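Side-chain contact in nucleoporin nup120 (Schizosaccharomyces pombe, PDB 4GQ2), which serves as a structural component of the nuclear pore complex: residues D661-S666 with P790-V795. Numbering follows the deposited sequence.
Sequences DIYNHS and PLHATV
The methyl of Ala793 meets the root of the Tyr663 side chain, with Ala793 CB 3.8 Å from Tyr663 CG and equally close to Tyr663 CB. Next to it the helix backbone itself comes near the ring, Tyr663 CD2 lying 3.9 Å from Ala793 CA. Alanine suits this place because its single methyl lets the backbones come close, Tyr663 CA lying 5.8 Å from Ala793 CA. Tyrosine supplies a long flat group: with CG anti to its carbonyl carbon (chi1 -74°), the ring lies across the helix, its hydroxyl end reaching the His792 side. In this predominantly helical part, which follows the beta-propeller, the start of helix 790-803 packs on the residue leading into a two-stranded antiparallel ribbon, 664-665 with 780-781. Thr794 OG1 ties the helix to that ribbon through Ser780 N. Cys782, Ile796 and Ser797 also touch Tyr663. On the far side of the helix, Leu791 and Val795 meet Val678 and Val681 of helix 672-703. Towards the phenol end the packing slackens. His792 CD2 lies 4.1 Å from Tyr663 OH; no hydrogen bond forms, because the imidazole turns a carbon to the hydroxyl. Flat and polar, histidine suits this partly exposed rim, lying beside the phenol while still facing solvent.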
loop_
_atom_site.group_PDB
_atom_site.type_symbol
_atom_site.label_atom_id
_atom_site.label_comp_id
_atom_site.label_asym_id
_atom_site.label_seq_id
_atom_site.Cartn_x
_atom_site.Cartn_y
_atom_site.Cartn_z
ATOM N N ASP A 661 20.309 4.242 -16.404
ATOM C CA ASP A 661 20.015 4.101 -17.828
ATOM C C ASP A 661 18.515 4.180 -18.104
ATOM O O ASP A 661 17.687 4.053 -17.195
ATOM C CB ASP A 661 20.563 2.776 -18.370
ATOM C CG ASP A 661 21.751 2.967 -19.292
ATOM O OD1 ASP A 661 22.061 4.123 -19.644
ATOM O OD2 ASP A 661 22.369 1.954 -19.677
ATOM N N ILE A 662 18.169 4.402 -19.362
ATOM C CA ILE A 662 16.775 4.344 -19.759
ATOM C C ILE A 662 16.612 3.303 -20.860
ATOM O O ILE A 662 17.336 3.312 -21.857
ATOM C CB ILE A 662 16.199 5.735 -20.146
ATOM C CG1 ILE A 662 14.661 5.691 -20.175
ATOM C CG2 ILE A 662 16.783 6.239 -21.462
ATOM C CD1 ILE A 662 13.985 7.047 -20.147
ATOM N N TYR A 663 15.684 2.379 -20.642
ATOM C CA TYR A 663 15.360 1.391 -21.650
ATOM C C TYR A 663 14.188 1.876 -22.474
ATOM O O TYR A 663 13.574 2.900 -22.156
ATOM C CB TYR A 663 15.089 0.029 -21.013
ATOM C CG TYR A 663 16.359 -0.639 -20.550
ATOM C CD1 TYR A 663 17.094 -1.452 -21.411
ATOM C CD2 TYR A 663 16.849 -0.432 -19.264
ATOM C CE1 TYR A 663 18.271 -2.056 -20.996
ATOM C CE2 TYR A 663 18.024 -1.033 -18.840
ATOM C CZ TYR A 663 18.729 -1.843 -19.708
ATOM O OH TYR A 663 19.894 -2.438 -19.288
ATOM N N ASN A 664 13.897 1.154 -23.549
ATOM C CA ASN A 664 12.825 1.533 -24.444
ATOM C C ASN A 664 11.472 1.320 -23.778
ATOM O O ASN A 664 11.178 0.227 -23.286
ATOM C CB ASN A 664 12.929 0.741 -25.744
ATOM C CG ASN A 664 14.338 0.749 -26.323
ATOM O OD1 ASN A 664 15.093 -0.208 -26.158
ATOM N ND2 ASN A 664 14.701 1.839 -26.992
ATOM N N HIS A 665 10.672 2.383 -23.731
ATOM C CA HIS A 665 9.290 2.289 -23.279
ATOM C C HIS A 665 8.528 1.413 -24.218
ATOM O O HIS A 665 8.718 1.486 -25.436
ATOM C CB HIS A 665 8.653 3.664 -23.215
ATOM C CG HIS A 665 7.217 3.642 -22.759
ATOM N ND1 HIS A 665 6.869 3.427 -21.476
ATOM C CD2 HIS A 665 6.030 3.811 -23.467
ATOM C CE1 HIS A 665 5.527 3.458 -21.366
ATOM N NE2 HIS A 665 5.016 3.695 -22.585
ATOM N N SER A 666 7.654 0.574 -23.671
ATOM C CA SER A 666 7.055 -0.490 -24.462
ATOM C C SER A 666 5.594 -0.313 -24.818
ATOM O O SER A 666 4.849 0.410 -24.153
ATOM C CB SER A 666 7.238 -1.840 -23.776
ATOM O OG SER A 666 6.443 -2.832 -24.412
ATOM N N PRO A 790 12.205 -7.812 -19.328
ATOM C CA PRO A 790 11.397 -6.598 -19.136
ATOM C C PRO A 790 11.263 -6.209 -17.667
ATOM O O PRO A 790 10.901 -5.067 -17.365
ATOM C CB PRO A 790 10.027 -6.983 -19.701
ATOM C CG PRO A 790 10.000 -8.472 -19.655
ATOM C CD PRO A 790 11.415 -8.894 -19.939
ATOM N N LEU A 791 11.553 -7.146 -16.765
ATOM C CA LEU A 791 11.561 -6.851 -15.334
ATOM C C LEU A 791 12.626 -5.814 -14.985
ATOM O O LEU A 791 12.297 -4.744 -14.472
ATOM C CB LEU A 791 11.747 -8.121 -14.508
ATOM C CG LEU A 791 11.996 -7.961 -13.005
ATOM C CD1 LEU A 791 10.844 -7.257 -12.296
ATOM C CD2 LEU A 791 12.247 -9.333 -12.395
ATOM N N HIS A 792 13.890 -6.127 -15.278
ATOM C CA HIS A 792 14.994 -5.198 -15.038
ATOM C C HIS A 792 14.826 -3.877 -15.759
ATOM O O HIS A 792 15.195 -2.819 -15.231
ATOM C CB HIS A 792 16.329 -5.844 -15.410
ATOM C CG HIS A 792 17.522 -4.954 -15.147
ATOM N ND1 HIS A 792 18.107 -4.869 -13.938
ATOM C CD2 HIS A 792 18.203 -4.067 -15.977
ATOM C CE1 HIS A 792 19.124 -3.986 -13.990
ATOM N NE2 HIS A 792 19.181 -3.493 -15.238
ATOM N N ALA A 793 14.266 -3.915 -16.967
ATOM C CA ALA A 793 14.100 -2.692 -17.756
ATOM C C ALA A 793 13.042 -1.780 -17.153
ATOM O O ALA A 793 13.213 -0.565 -17.132
ATOM C CB ALA A 793 13.776 -3.013 -19.213
ATOM N N THR A 794 11.948 -2.365 -16.671
ATOM C CA THR A 794 10.868 -1.575 -16.073
ATOM C C THR A 794 11.331 -0.899 -14.777
ATOM O O THR A 794 11.141 0.309 -14.592
ATOM C CB THR A 794 9.596 -2.417 -15.887
ATOM O OG1 THR A 794 9.228 -2.970 -17.157
ATOM C CG2 THR A 794 8.432 -1.576 -15.357
ATOM N N VAL A 795 11.982 -1.668 -13.908
ATOM C CA VAL A 795 12.561 -1.111 -12.695
ATOM C C VAL A 795 13.441 0.083 -13.055
ATOM O O VAL A 795 13.157 1.218 -12.647
ATOM C CB VAL A 795 13.366 -2.164 -11.909
ATOM C CG1 VAL A 795 13.967 -1.543 -10.657
ATOM C CG2 VAL A 795 12.480 -3.348 -11.543
#